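Local coordinates for 3-phytase (Klebsiella pneumoniae, PDB 2WNH), which probably removes phosphate from phytate (inositol hexakisphosphate) as a 3-phytase of the histidine acid phosphatase family, at residues V191-S194 / K198-I201; Q132-A137 / Q260-V265; P166-L171 / P183-P188; E247-S252 / A289-I294; G33-I38 / T51-L56. The protein carries 3 engineered substitutions. All coordinates share one frame; numbering follows the deposited sequence.

Contact 1 of 5, residues V191-S194 / K198-I201; sequences VEQS and KTTI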
# COMPACT_ATOMS: atom_id res chain seq x y z
N VAL B 191 11.63 -16.44 54.90
CA VAL B 191 12.45 -15.39 54.32
C VAL B 191 13.92 -15.81 54.30
O VAL B 191 14.49 -16.16 55.34
CB VAL B 191 12.25 -14.05 55.06
CG1 VAL B 191 12.91 -12.92 54.30
CG2 VAL B 191 10.76 -13.77 55.23
N GLU B 192 14.51 -15.80 53.11
CA GLU B 192 15.90 -16.19 52.92
C GLU B 192 16.71 -15.07 52.25
O GLU B 192 16.14 -14.26 51.54
CB GLU B 192 15.97 -17.47 52.09
CG GLU B 192 15.17 -18.61 52.70
CD GLU B 192 15.41 -19.93 52.01
OE1 GLU B 192 15.51 -19.95 50.76
OE2 GLU B 192 15.47 -20.96 52.72
N GLN B 193 18.02 -15.05 52.49
CA GLN B 193 18.90 -14.11 51.80
C GLN B 193 20.06 -14.84 51.12
O GLN B 193 20.67 -15.72 51.72
CB GLN B 193 19.45 -13.04 52.75
CG GLN B 193 18.42 -12.11 53.33
CD GLN B 193 19.04 -10.80 53.80
OE1 GLN B 193 20.06 -10.78 54.50
NE2 GLN B 193 18.43 -9.68 53.39
N SER B 194 20.35 -14.46 49.88
CA SER B 194 21.48 -15.03 49.14
C SER B 194 22.77 -14.39 49.62
O SER B 194 22.73 -13.41 50.38
CB SER B 194 21.31 -14.79 47.64
OG SER B 194 21.52 -13.43 47.31
N LYS B 198 20.23 -10.69 48.20
CA LYS B 198 18.87 -10.74 47.65
C LYS B 198 17.91 -11.50 48.59
O LYS B 198 18.23 -12.59 49.04
CB LYS B 198 18.84 -11.36 46.25
CG LYS B 198 19.46 -10.49 45.15
CD LYS B 198 18.65 -10.56 43.85
CE LYS B 198 17.47 -9.60 43.88
NZ LYS B 198 16.79 -9.45 42.55
N THR B 199 16.75 -10.91 48.86
CA THR B 199 15.80 -11.46 49.82
C THR B 199 14.62 -12.08 49.10
O THR B 199 13.86 -11.39 48.42
CB THR B 199 15.28 -10.37 50.77
OG1 THR B 199 16.39 -9.65 51.32
CG2 THR B 199 14.46 -10.96 51.89
N THR B 200 14.46 -13.39 49.26
CA THR B 200 13.37 -14.12 48.61
C THR B 200 12.61 -14.96 49.64
O THR B 200 13.11 -15.17 50.76
CB THR B 200 13.91 -15.04 47.50
OG1 THR B 200 14.85 -15.95 48.07
CG2 THR B 200 14.60 -14.22 46.41
N ILE B 201 11.42 -15.43 49.28
CA ILE B 201 10.61 -16.31 50.12
C ILE B 201 10.76 -17.74 49.59
O ILE B 201 10.49 -18.01 48.42
CB ILE B 201 9.10 -15.93 50.10
CG1 ILE B 201 8.87 -14.42 50.34
CG2 ILE B 201 8.28 -16.85 51.01
CD1 ILE B 201 9.10 -13.92 51.73
O HOH W 1 14.14 -18.34 48.63
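Val191 begins the pairing opposite Ile201, in a non-hydrogen-bonded position of two antiparallel strands whose axes approach to 4.6 Å. Its two methyls divide the work: CG2 touches Ile201 CD1, while CG1, anti to the backbone N (chi1 -170°), presses against Thr199 CG2 at 3.5 Å, tight for two methyl carbons. Leu147 and Lys151 of helix 143-154 and Leu157 of helix 157-163 adjoin the same valine. Glu192 forms the hydrogen-bonded pair with Thr200: its N donates to Thr200 O (2.8 Å), and its O accepts from Thr200 N (3.0 Å). On this face a water donates to Glu192 OE1 and also bonds Thr200 OG1, tying the two side chains together; OE2 of the glutamate turns to Arg190. Gln193 returns to the face of Val191 and runs beside Thr199, both side chains pointing the same way. Its NE2 reaches Thr199 OG1 at 2.9 Å nearly in the amide plane, with an N-H...O angle of 162°. Both atoms have a further partner on helix 143-154, Pro143 O for NE2 and Gln146 OE1 for OG1, which fastens the strands to that helix. Ser194 N bonds Lys198 O (2.9 Å), and Ser194 OG receives Lys198 N at 3.2 Å along a more bent path while also bonding Ser196 OG inside the connection. Just three residues separate the segments, and this ladder of backbone bonds is that of a two-stranded beta hairpin, here laid against helices 143-154 and 157-163.

Contact 2 of 5, residues Q132-A137 / Q260-V265; sequences QTDKFA and QKRGSV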
# COMPACT_ATOMS: atom_id res chain seq x y z
N GLN B 132 19.36 -1.41 35.92
CA GLN B 132 20.18 -2.33 36.72
C GLN B 132 20.61 -1.58 37.98
O GLN B 132 21.81 -1.38 38.22
CB GLN B 132 21.40 -2.80 35.92
CG GLN B 132 21.07 -3.86 34.87
CD GLN B 132 20.30 -3.31 33.66
OE1 GLN B 132 20.67 -2.28 33.11
NE2 GLN B 132 19.22 -4.00 33.26
N THR B 133 19.63 -1.15 38.75
CA THR B 133 19.86 -0.27 39.90
C THR B 133 20.58 -0.97 41.06
O THR B 133 21.18 -0.32 41.93
CB THR B 133 18.54 0.36 40.39
OG1 THR B 133 17.57 -0.67 40.64
CG2 THR B 133 18.01 1.33 39.36
N ASP B 134 20.57 -2.30 41.04
CA ASP B 134 21.33 -3.06 42.04
C ASP B 134 22.83 -3.03 41.75
O ASP B 134 23.63 -3.56 42.52
CB ASP B 134 20.77 -4.48 42.18
CG ASP B 134 20.77 -5.26 40.86
OD1 ASP B 134 20.95 -4.66 39.77
OD2 ASP B 134 20.57 -6.49 40.91
N LYS B 135 23.22 -2.38 40.66
CA LYS B 135 24.63 -2.32 40.27
C LYS B 135 25.28 -0.95 40.55
O LYS B 135 26.43 -0.74 40.17
CB LYS B 135 24.81 -2.69 38.78
CG LYS B 135 24.24 -4.05 38.36
CD LYS B 135 24.84 -5.21 39.16
CE LYS B 135 24.03 -6.49 38.96
NZ LYS B 135 24.47 -7.56 39.92
N PHE B 136 24.55 -0.04 41.19
CA PHE B 136 25.05 1.31 41.44
C PHE B 136 24.87 1.69 42.91
O PHE B 136 23.81 1.43 43.50
CB PHE B 136 24.34 2.32 40.52
CG PHE B 136 24.59 2.08 39.05
CD1 PHE B 136 23.77 1.21 38.33
CD2 PHE B 136 25.65 2.71 38.39
CE1 PHE B 136 23.99 0.96 36.98
CE2 PHE B 136 25.88 2.48 37.03
CZ PHE B 136 25.05 1.59 36.33
N ALA B 137 25.90 2.30 43.49
CA ALA B 137 25.91 2.59 44.94
C ALA B 137 24.68 3.32 45.46
O ALA B 137 24.14 2.96 46.51
CB ALA B 137 27.21 3.36 45.34
N GLN B 260 11.63 1.95 46.84
CA GLN B 260 12.26 3.26 47.04
C GLN B 260 13.74 3.23 46.67
O GLN B 260 14.23 4.12 45.96
CB GLN B 260 12.05 3.73 48.48
CG GLN B 260 10.65 4.22 48.76
CD GLN B 260 10.46 4.63 50.20
OE1 GLN B 260 10.88 3.93 51.12
NE2 GLN B 260 9.78 5.75 50.41
N LYS B 261 14.46 2.21 47.13
CA LYS B 261 15.89 2.12 46.82
C LYS B 261 16.17 1.87 45.34
O LYS B 261 17.07 2.47 44.76
CB LYS B 261 16.58 1.02 47.65
CG LYS B 261 16.74 1.39 49.13
CD LYS B 261 17.55 2.68 49.34
CE LYS B 261 18.93 2.66 48.65
NZ LYS B 261 19.67 3.96 48.82
N ARG B 262 15.39 0.98 44.74
CA ARG B 262 15.73 0.49 43.41
C ARG B 262 14.89 1.07 42.26
O ARG B 262 15.26 0.90 41.11
CB ARG B 262 15.69 -1.05 43.39
CG ARG B 262 16.82 -1.72 44.20
CD ARG B 262 16.94 -3.19 43.84
NE ARG B 262 17.45 -3.37 42.49
CZ ARG B 262 17.06 -4.33 41.65
NH1 ARG B 262 16.14 -5.22 42.01
NH2 ARG B 262 17.59 -4.39 40.43
N GLY B 263 13.79 1.75 42.58
CA GLY B 263 12.91 2.35 41.58
C GLY B 263 12.81 3.87 41.58
O GLY B 263 12.25 4.44 40.64
N SER B 264 13.32 4.55 42.61
CA SER B 264 13.19 6.02 42.66
C SER B 264 13.87 6.73 41.50
O SER B 264 13.35 7.72 41.00
CB SER B 264 13.73 6.59 43.98
OG SER B 264 12.88 6.24 45.06
N VAL B 265 15.03 6.23 41.07
CA VAL B 265 15.78 6.85 39.98
C VAL B 265 14.97 6.84 38.67
O VAL B 265 14.99 7.81 37.91
CB VAL B 265 17.17 6.17 39.83
CG1 VAL B 265 17.03 4.71 39.41
CG2 VAL B 265 18.09 6.96 38.90
O HOH W 2 22.09 2.79 48.34
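Thr133 and Arg262 approach to 5.5 Å between CA atoms, where the short 3-10 turn 133-135 rests against helix 256-274. Thr133 OG1 donates to Arg262 O (2.8 Å), lying in the carbonyl plane on a lone pair. The same oxygen takes a weak bond from Arg262 NE at 3.3 Å, so the threonine is held between the backbone and the side chain of one residue. Its methyl CG2 also meets Val265 CG1 at 3.5 Å, one turn along the helix. Asp134 crosses the arginine obliquely, with OD2 over one face of the guanidinium and OD1 3.4 Å from NH2 in a long salt bridge; the two planes stand 34° apart. The bend of the arginine at chi3 (69°) carries the group back over the turn, and its side chain also touches Thr292 and Met296 of helix 291-301. Farther along, a water spans Lys261 NZ and Ala137 O, while NZ bonds Ala138 O and Ser396 OG directly. The short, well-directed hydroxyl bond gives the contact its directional part, whereas the long, skewed charge pairing probably adds mainly electrostatic attraction.

Contact 3 of 5, residues P166-L171 / P183-P188; sequences PTIQLL and PIFDTP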
# COMPACT_ATOMS: atom_id res chain seq x y z
N PRO B 166 -5.63 -23.59 47.80
CA PRO B 166 -6.31 -23.99 46.56
C PRO B 166 -5.49 -23.70 45.29
O PRO B 166 -5.45 -24.53 44.39
CB PRO B 166 -7.60 -23.16 46.57
CG PRO B 166 -7.79 -22.73 47.98
CD PRO B 166 -6.42 -22.61 48.56
N THR B 167 -4.84 -22.53 45.24
CA THR B 167 -4.01 -22.15 44.10
C THR B 167 -2.77 -23.05 44.01
O THR B 167 -2.40 -23.53 42.94
CB THR B 167 -3.60 -20.67 44.21
OG1 THR B 167 -4.77 -19.85 44.35
CG2 THR B 167 -2.81 -20.22 42.95
N ILE B 168 -2.14 -23.30 45.17
CA ILE B 168 -1.00 -24.19 45.22
C ILE B 168 -1.37 -25.57 44.64
O ILE B 168 -0.60 -26.16 43.89
CB ILE B 168 -0.42 -24.31 46.66
CG1 ILE B 168 0.04 -22.92 47.14
CG2 ILE B 168 0.73 -25.32 46.71
CD1 ILE B 168 0.33 -22.80 48.65
N GLN B 169 -2.57 -26.04 44.98
CA GLN B 169 -3.08 -27.33 44.50
C GLN B 169 -3.25 -27.37 42.97
O GLN B 169 -2.82 -28.33 42.31
CB GLN B 169 -4.38 -27.69 45.25
CG GLN B 169 -5.06 -28.99 44.81
CD GLN B 169 -4.14 -30.22 44.83
OE1 GLN B 169 -3.28 -30.38 45.72
NE2 GLN B 169 -4.34 -31.11 43.85
N LEU B 170 -3.82 -26.30 42.41
CA LEU B 170 -3.91 -26.16 40.95
C LEU B 170 -2.55 -26.19 40.27
O LEU B 170 -2.41 -26.82 39.23
CB LEU B 170 -4.68 -24.89 40.56
CG LEU B 170 -6.15 -24.78 40.98
CD1 LEU B 170 -6.68 -23.44 40.56
CD2 LEU B 170 -7.00 -25.90 40.38
N LEU B 171 -1.56 -25.51 40.86
CA LEU B 171 -0.20 -25.55 40.31
C LEU B 171 0.39 -26.97 40.38
O LEU B 171 0.98 -27.44 39.41
CB LEU B 171 0.72 -24.53 40.99
CG LEU B 171 2.17 -24.46 40.47
CD1 LEU B 171 2.25 -24.00 38.98
CD2 LEU B 171 3.03 -23.56 41.33
N PRO B 183 9.61 -31.68 45.07
CA PRO B 183 10.25 -31.09 46.25
C PRO B 183 9.66 -29.75 46.72
O PRO B 183 9.36 -29.59 47.91
CB PRO B 183 11.71 -30.90 45.81
CG PRO B 183 11.91 -31.93 44.77
CD PRO B 183 10.60 -32.11 44.07
N ILE B 184 9.47 -28.81 45.80
CA ILE B 184 8.99 -27.46 46.16
C ILE B 184 7.70 -27.39 47.01
O ILE B 184 7.53 -26.48 47.82
CB ILE B 184 8.87 -26.52 44.90
CG1 ILE B 184 8.92 -25.03 45.28
CG2 ILE B 184 7.62 -26.84 44.09
CD1 ILE B 184 10.26 -24.56 45.84
N PHE B 185 6.79 -28.35 46.83
CA PHE B 185 5.50 -28.27 47.53
C PHE B 185 5.63 -28.74 48.98
O PHE B 185 4.72 -28.52 49.78
CB PHE B 185 4.39 -28.99 46.75
CG PHE B 185 4.11 -28.37 45.40
CD1 PHE B 185 4.80 -28.80 44.27
CD2 PHE B 185 3.20 -27.34 45.28
CE1 PHE B 185 4.56 -28.20 43.01
CE2 PHE B 185 2.95 -26.72 44.04
CZ PHE B 185 3.64 -27.16 42.90
N ASP B 186 6.77 -29.34 49.30
CA ASP B 186 7.10 -29.75 50.67
C ASP B 186 7.84 -28.68 51.49
O ASP B 186 7.89 -28.77 52.72
CB ASP B 186 7.93 -31.04 50.67
CG ASP B 186 7.23 -32.19 49.94
OD1 ASP B 186 5.99 -32.35 50.08
OD2 ASP B 186 7.94 -32.95 49.24
N THR B 187 8.42 -27.67 50.82
CA THR B 187 9.22 -26.67 51.53
C THR B 187 8.34 -25.61 52.21
O THR B 187 7.44 -25.05 51.58
CB THR B 187 10.34 -26.02 50.64
OG1 THR B 187 10.00 -24.67 50.30
CG2 THR B 187 10.63 -26.83 49.37
N PRO B 188 8.57 -25.38 53.52
CA PRO B 188 7.88 -24.29 54.22
C PRO B 188 8.34 -22.94 53.68
O PRO B 188 9.45 -22.81 53.16
CB PRO B 188 8.33 -24.46 55.68
CG PRO B 188 8.78 -25.90 55.77
CD PRO B 188 9.43 -26.14 54.44
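Ile168 and Phe185 are the nearest CA pair, 8.0 Å apart, with helix 165-175 on one side and, on the other, a helical-looking turn, 183-186, closed by a bond from Asp186 N to Pro183 O. From the 183-188 side it is Phe185 that reaches the helix, its ring entering edge first. CD2 lies 3.5 Å from Ile168 CG2, a methyl near the plane of the ring and therefore at its rim rather than over a face. Next round the rim, CE2 comes within 3.6 Å of Ile168 O, and CZ ends 3.9 Å from Leu171 CG. The isoleucine and phenylalanine slide past each other in opposite directions, but Leu171 crosses the aromatic side chain at about a right angle. With CG anti to its backbone N (chi1 -179°), the leucine places CG and CD2 at the far end of the ring. Lys172 and Val175 also touch Phe185, as does Cys176 just beyond the helix end, so the ring lies against a helix face built from residues of successive turns. Behind Leu171 stand Met207 and Leu214 of helix 204-219 and Leu244 of helix 243-250. The chain reverses between the two segments through a connection in which Cys176 and Cys182 form a disulfide. Since the side chains meeting here are wholly hydrocarbon, the contact rests on van der Waals fit and burial of apolar surface, with no directional bond between the segments to fix the ring.

Contact 4 of 5, residues E247-S252 / A289-I294; sequences ENYDLS and AHDTNI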
# COMPACT_ATOMS: atom_id res chain seq x y z
N GLU B 247 1.20 -12.65 44.88
CA GLU B 247 1.70 -12.79 46.26
C GLU B 247 3.22 -12.58 46.32
O GLU B 247 3.73 -11.83 47.19
CB GLU B 247 1.29 -14.16 46.83
CG GLU B 247 1.63 -14.35 48.32
CD GLU B 247 0.52 -13.92 49.26
OE1 GLU B 247 -0.38 -13.16 48.86
OE2 GLU B 247 0.55 -14.34 50.45
N ASN B 248 3.96 -13.22 45.41
CA ASN B 248 5.41 -13.05 45.39
C ASN B 248 5.82 -11.61 45.12
O ASN B 248 6.73 -11.10 45.75
CB ASN B 248 6.08 -13.99 44.39
CG ASN B 248 7.59 -14.11 44.61
OD1 ASN B 248 8.40 -13.88 43.71
ND2 ASN B 248 7.97 -14.47 45.83
N TYR B 249 5.14 -10.96 44.18
CA TYR B 249 5.37 -9.53 43.95
C TYR B 249 5.12 -8.68 45.20
O TYR B 249 5.94 -7.83 45.54
CB TYR B 249 4.54 -9.01 42.76
CG TYR B 249 5.30 -9.12 41.47
CD1 TYR B 249 5.56 -10.36 40.90
CD2 TYR B 249 5.82 -7.99 40.85
CE1 TYR B 249 6.30 -10.47 39.72
CE2 TYR B 249 6.56 -8.09 39.67
CZ TYR B 249 6.80 -9.33 39.12
OH TYR B 249 7.52 -9.43 37.96
N ASP B 250 3.98 -8.89 45.87
CA ASP B 250 3.68 -8.15 47.09
C ASP B 250 4.86 -8.18 48.05
O ASP B 250 5.12 -7.19 48.73
CB ASP B 250 2.45 -8.71 47.80
CG ASP B 250 1.15 -8.40 47.09
OD1 ASP B 250 1.10 -7.48 46.23
OD2 ASP B 250 0.15 -9.09 47.42
N LEU B 251 5.59 -9.30 48.07
CA LEU B 251 6.62 -9.55 49.09
C LEU B 251 8.03 -9.41 48.56
O LEU B 251 8.98 -9.76 49.24
CB LEU B 251 6.42 -10.95 49.72
CG LEU B 251 5.08 -11.20 50.40
CD1 LEU B 251 5.02 -12.62 51.00
CD2 LEU B 251 4.77 -10.13 51.46
N SER B 252 8.17 -8.89 47.34
CA SER B 252 9.49 -8.61 46.78
C SER B 252 9.55 -7.20 46.18
O SER B 252 9.83 -6.23 46.87
CB SER B 252 9.93 -9.69 45.78
OG SER B 252 9.00 -9.85 44.70
N ALA B 289 12.30 -2.08 29.61
CA ALA B 289 12.99 -2.76 30.71
C ALA B 289 12.21 -3.99 31.18
O ALA B 289 11.66 -4.75 30.37
CB ALA B 289 13.28 -1.78 31.86
N HIS B 290 12.13 -4.18 32.49
CA HIS B 290 11.72 -5.46 33.06
C HIS B 290 10.51 -5.27 33.96
O HIS B 290 10.20 -4.15 34.39
CB HIS B 290 12.92 -6.12 33.78
CG HIS B 290 14.18 -6.10 32.96
ND1 HIS B 290 14.57 -7.15 32.16
CD2 HIS B 290 15.10 -5.12 32.78
CE1 HIS B 290 15.69 -6.83 31.53
NE2 HIS B 290 16.03 -5.60 31.89
N ASP B 291 9.79 -6.36 34.23
CA ASP B 291 8.63 -6.30 35.09
C ASP B 291 9.02 -5.79 36.48
O ASP B 291 8.26 -5.08 37.10
CB ASP B 291 7.88 -7.64 35.16
CG ASP B 291 8.80 -8.85 35.42
OD1 ASP B 291 10.01 -8.71 35.73
OD2 ASP B 291 8.28 -9.97 35.31
N THR B 292 10.22 -6.16 36.93
CA THR B 292 10.78 -5.65 38.19
C THR B 292 10.72 -4.11 38.28
O THR B 292 10.28 -3.52 39.28
CB THR B 292 12.24 -6.13 38.31
OG1 THR B 292 12.24 -7.57 38.34
CG2 THR B 292 12.88 -5.63 39.61
N ASN B 293 11.18 -3.46 37.21
CA ASN B 293 11.20 -2.01 37.14
C ASN B 293 9.79 -1.41 37.17
O ASN B 293 9.53 -0.45 37.90
CB ASN B 293 11.96 -1.55 35.89
CG ASN B 293 13.35 -2.14 35.80
OD1 ASN B 293 13.59 -3.06 35.02
ND2 ASN B 293 14.26 -1.64 36.63
N ILE B 294 8.89 -1.97 36.36
CA ILE B 294 7.50 -1.52 36.35
C ILE B 294 6.84 -1.67 37.71
O ILE B 294 6.17 -0.76 38.17
CB ILE B 294 6.67 -2.21 35.25
CG1 ILE B 294 7.23 -1.80 33.89
CG2 ILE B 294 5.19 -1.81 35.39
CD1 ILE B 294 6.67 -2.58 32.68
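A single polar meeting, Tyr249 with Asp291, joins the last turn of helix 243-250 to the first turn of helix 291-301, its centre about 8 Å from the centre of the chain. The backbones stay well apart, 8.8 Å between the CA atoms of Tyr249 and Thr292, and the tyrosine spans the distance with its full length. Its OH lies 2.8 Å from Asp291 OD2. It is almost as near to Asp291 CG, at 2.9 Å, because the hydroxyl sits over the flat of the carboxylate; ring and carboxylate planes stand 72° apart, and the side chains cross at about a right angle. Ala295 and Arg298, farther along helix 291-301, flank the tyrosine. His290 and Asp291 form the His-Asp pair expected after a central strand in histidine acid phosphatases; in relatives the aspartate of this pair serves as proton donor, and the place of Asp291 is consistent with that role. Just before the pair, Ala289 bonds through its backbone to Ser23 at the end of strand 14-24 and to His25 just after it. Asp291 OD2 also makes a weak, long ion pair with Arg24. His290 is the N-cap, and its N gives a 3.1 Å bond to Asn293 OD1, in plane on a lone pair, which is the backbone-to-side-chain half of a capping box. Asn293 ND2 in turn holds Phe131 O. At the C-terminal end of helix 243-250, Ser252 OG (2.8 Å) and Leu251 N reach Asn248 O from opposite faces of its carbonyl plane.

Contact 5 of 5, residues G33-I38 / T51-L56; sequences GNREAI and THDGEL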
# COMPACT_ATOMS: atom_id res chain seq x y z
N GLY B 33 18.57 -19.14 35.04
CA GLY B 33 18.35 -19.29 36.47
C GLY B 33 16.99 -19.85 36.82
O GLY B 33 16.88 -20.76 37.66
N ASN B 34 15.94 -19.31 36.17
CA ASN B 34 14.58 -19.81 36.34
C ASN B 34 14.51 -21.30 36.04
O ASN B 34 13.91 -22.05 36.79
CB ASN B 34 13.59 -19.15 35.36
CG ASN B 34 13.28 -17.69 35.67
OD1 ASN B 34 12.77 -16.97 34.79
ND2 ASN B 34 13.59 -17.23 36.89
N ARG B 35 15.10 -21.71 34.93
CA ARG B 35 15.05 -23.12 34.52
C ARG B 35 15.65 -24.03 35.59
O ARG B 35 15.03 -25.02 35.98
CB ARG B 35 15.77 -23.35 33.20
CG ARG B 35 15.72 -24.82 32.76
CD ARG B 35 16.32 -25.03 31.36
NE ARG B 35 15.57 -24.33 30.32
CZ ARG B 35 14.43 -24.74 29.79
NH1 ARG B 35 13.85 -25.86 30.20
NH2 ARG B 35 13.85 -24.03 28.84
N GLU B 36 16.85 -23.67 36.06
CA GLU B 36 17.52 -24.42 37.13
C GLU B 36 16.57 -24.65 38.29
O GLU B 36 16.43 -25.77 38.78
CB GLU B 36 18.75 -23.67 37.64
CG GLU B 36 19.99 -23.80 36.78
CD GLU B 36 21.21 -23.07 37.36
OE1 GLU B 36 21.07 -22.24 38.30
OE2 GLU B 36 22.33 -23.32 36.86
N ALA B 37 15.92 -23.57 38.71
CA ALA B 37 15.02 -23.58 39.87
C ALA B 37 13.78 -24.43 39.65
O ALA B 37 13.41 -25.22 40.52
CB ALA B 37 14.63 -22.16 40.26
N ILE B 38 13.11 -24.24 38.51
CA ILE B 38 11.84 -24.91 38.28
C ILE B 38 12.05 -26.40 37.98
O ILE B 38 11.23 -27.21 38.36
CB ILE B 38 10.96 -24.20 37.19
CG1 ILE B 38 11.59 -24.29 35.78
CG2 ILE B 38 10.67 -22.74 37.63
CD1 ILE B 38 10.73 -23.61 34.69
N THR B 51 13.66 -20.53 21.08
CA THR B 51 14.42 -19.35 21.46
C THR B 51 15.34 -19.70 22.63
O THR B 51 14.92 -20.44 23.52
CB THR B 51 13.41 -18.27 21.88
OG1 THR B 51 12.59 -17.97 20.74
CG2 THR B 51 14.09 -17.01 22.34
N HIS B 52 16.56 -19.16 22.64
CA HIS B 52 17.45 -19.32 23.82
C HIS B 52 16.79 -18.82 25.11
O HIS B 52 16.13 -17.79 25.11
CB HIS B 52 18.75 -18.55 23.60
CG HIS B 52 19.51 -19.02 22.40
ND1 HIS B 52 20.14 -20.25 22.36
CD2 HIS B 52 19.71 -18.45 21.20
CE1 HIS B 52 20.70 -20.41 21.17
NE2 HIS B 52 20.47 -19.33 20.45
N ASP B 53 17.00 -19.52 26.22
CA ASP B 53 16.46 -19.07 27.52
C ASP B 53 16.76 -17.60 27.77
O ASP B 53 17.88 -17.12 27.52
CB ASP B 53 17.05 -19.89 28.68
CG ASP B 53 16.44 -21.27 28.79
OD1 ASP B 53 15.39 -21.52 28.15
OD2 ASP B 53 16.99 -22.10 29.56
N GLY B 54 15.74 -16.87 28.23
CA GLY B 54 15.89 -15.44 28.52
C GLY B 54 15.90 -14.44 27.36
O GLY B 54 15.97 -13.23 27.60
N GLU B 55 15.84 -14.92 26.11
CA GLU B 55 15.83 -14.01 24.94
C GLU B 55 14.41 -13.80 24.41
O GLU B 55 13.49 -14.55 24.78
CB GLU B 55 16.79 -14.50 23.84
CG GLU B 55 18.23 -14.54 24.33
CD GLU B 55 19.25 -14.79 23.24
OE1 GLU B 55 18.88 -14.91 22.05
OE2 GLU B 55 20.44 -14.87 23.59
N LEU B 56 14.20 -12.75 23.61
CA LEU B 56 12.84 -12.46 23.11
C LEU B 56 12.50 -13.48 22.02
O LEU B 56 13.26 -13.67 21.06
CB LEU B 56 12.77 -11.04 22.53
CG LEU B 56 11.40 -10.61 21.94
CD1 LEU B 56 10.39 -10.39 23.04
CD2 LEU B 56 11.54 -9.32 21.09
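Charge pairing dominates: Arg35 of helix 32-42 grips Asp53 side-on with two nitrogens, one to each carboxylate oxygen. NE donates to Asp53 OD2 at 2.8 Å with an N-H...O angle of 165°, and NH2 donates to Asp53 OD1 at 3.0 Å and 170°. Both oxygens use their syn lone pairs, and the guanidinium and carboxylate planes are only 12° apart, so the two flat groups form a nearly coplanar bidentate salt bridge. CG of the arginine stands anti to the backbone N and the chain bends at chi3, which turns the NE edge toward the aspartate; Arg35 CD lies alongside Asp53 OD2 at 3.5 Å, next to the salt bridge. The remaining polar bonds complete the clamp, with NH1 in a salt bridge to Glu39 one turn on and NH2 also bonded to Thr47 O; four contacts of this kind hold the guanidinium's rotation. The aspartate belongs to a type II beta turn from His52 to Glu55, closed by Glu55 N to His52 O at 3.1 Å, and Gly54 takes the positive phi of its third position. Helix 32-42 itself follows the Arg-His-Gly-x-Arg-x-Pro signature of the family, which ends at Pro30, a residue that touches Arg35. Across the subunit interface, His52 NE2 bonds Glu55 OE2 of the second subunit, the reverse pair repeats it, and the two His52 rings meet with planes at about 90°.

Along the chain contact 5 closes first, then contact 2 opens a long loop that encloses contacts 3 and 1 in succession; contact 4 alternates with contact 2, opening before it closes. Contacts 2 and 4 are 14 Å apart between centres and touch, Gln132 NE2 lying 3.8 Å from His290 NE2. Contact 4 also lies 14 Å from contact 1, where Ile201 CG1 packs on Leu251 CB at 4.3 Å. Contact 4 thus ties the helical part holding contacts 1 and 3 to the end of strand 284-289 of the large mixed sheet, which carries the probable His-Asp pair. Contacts 3 and 5, about 21 Å apart, both flank helix 204-219; contact 5 alone reaches another subunit.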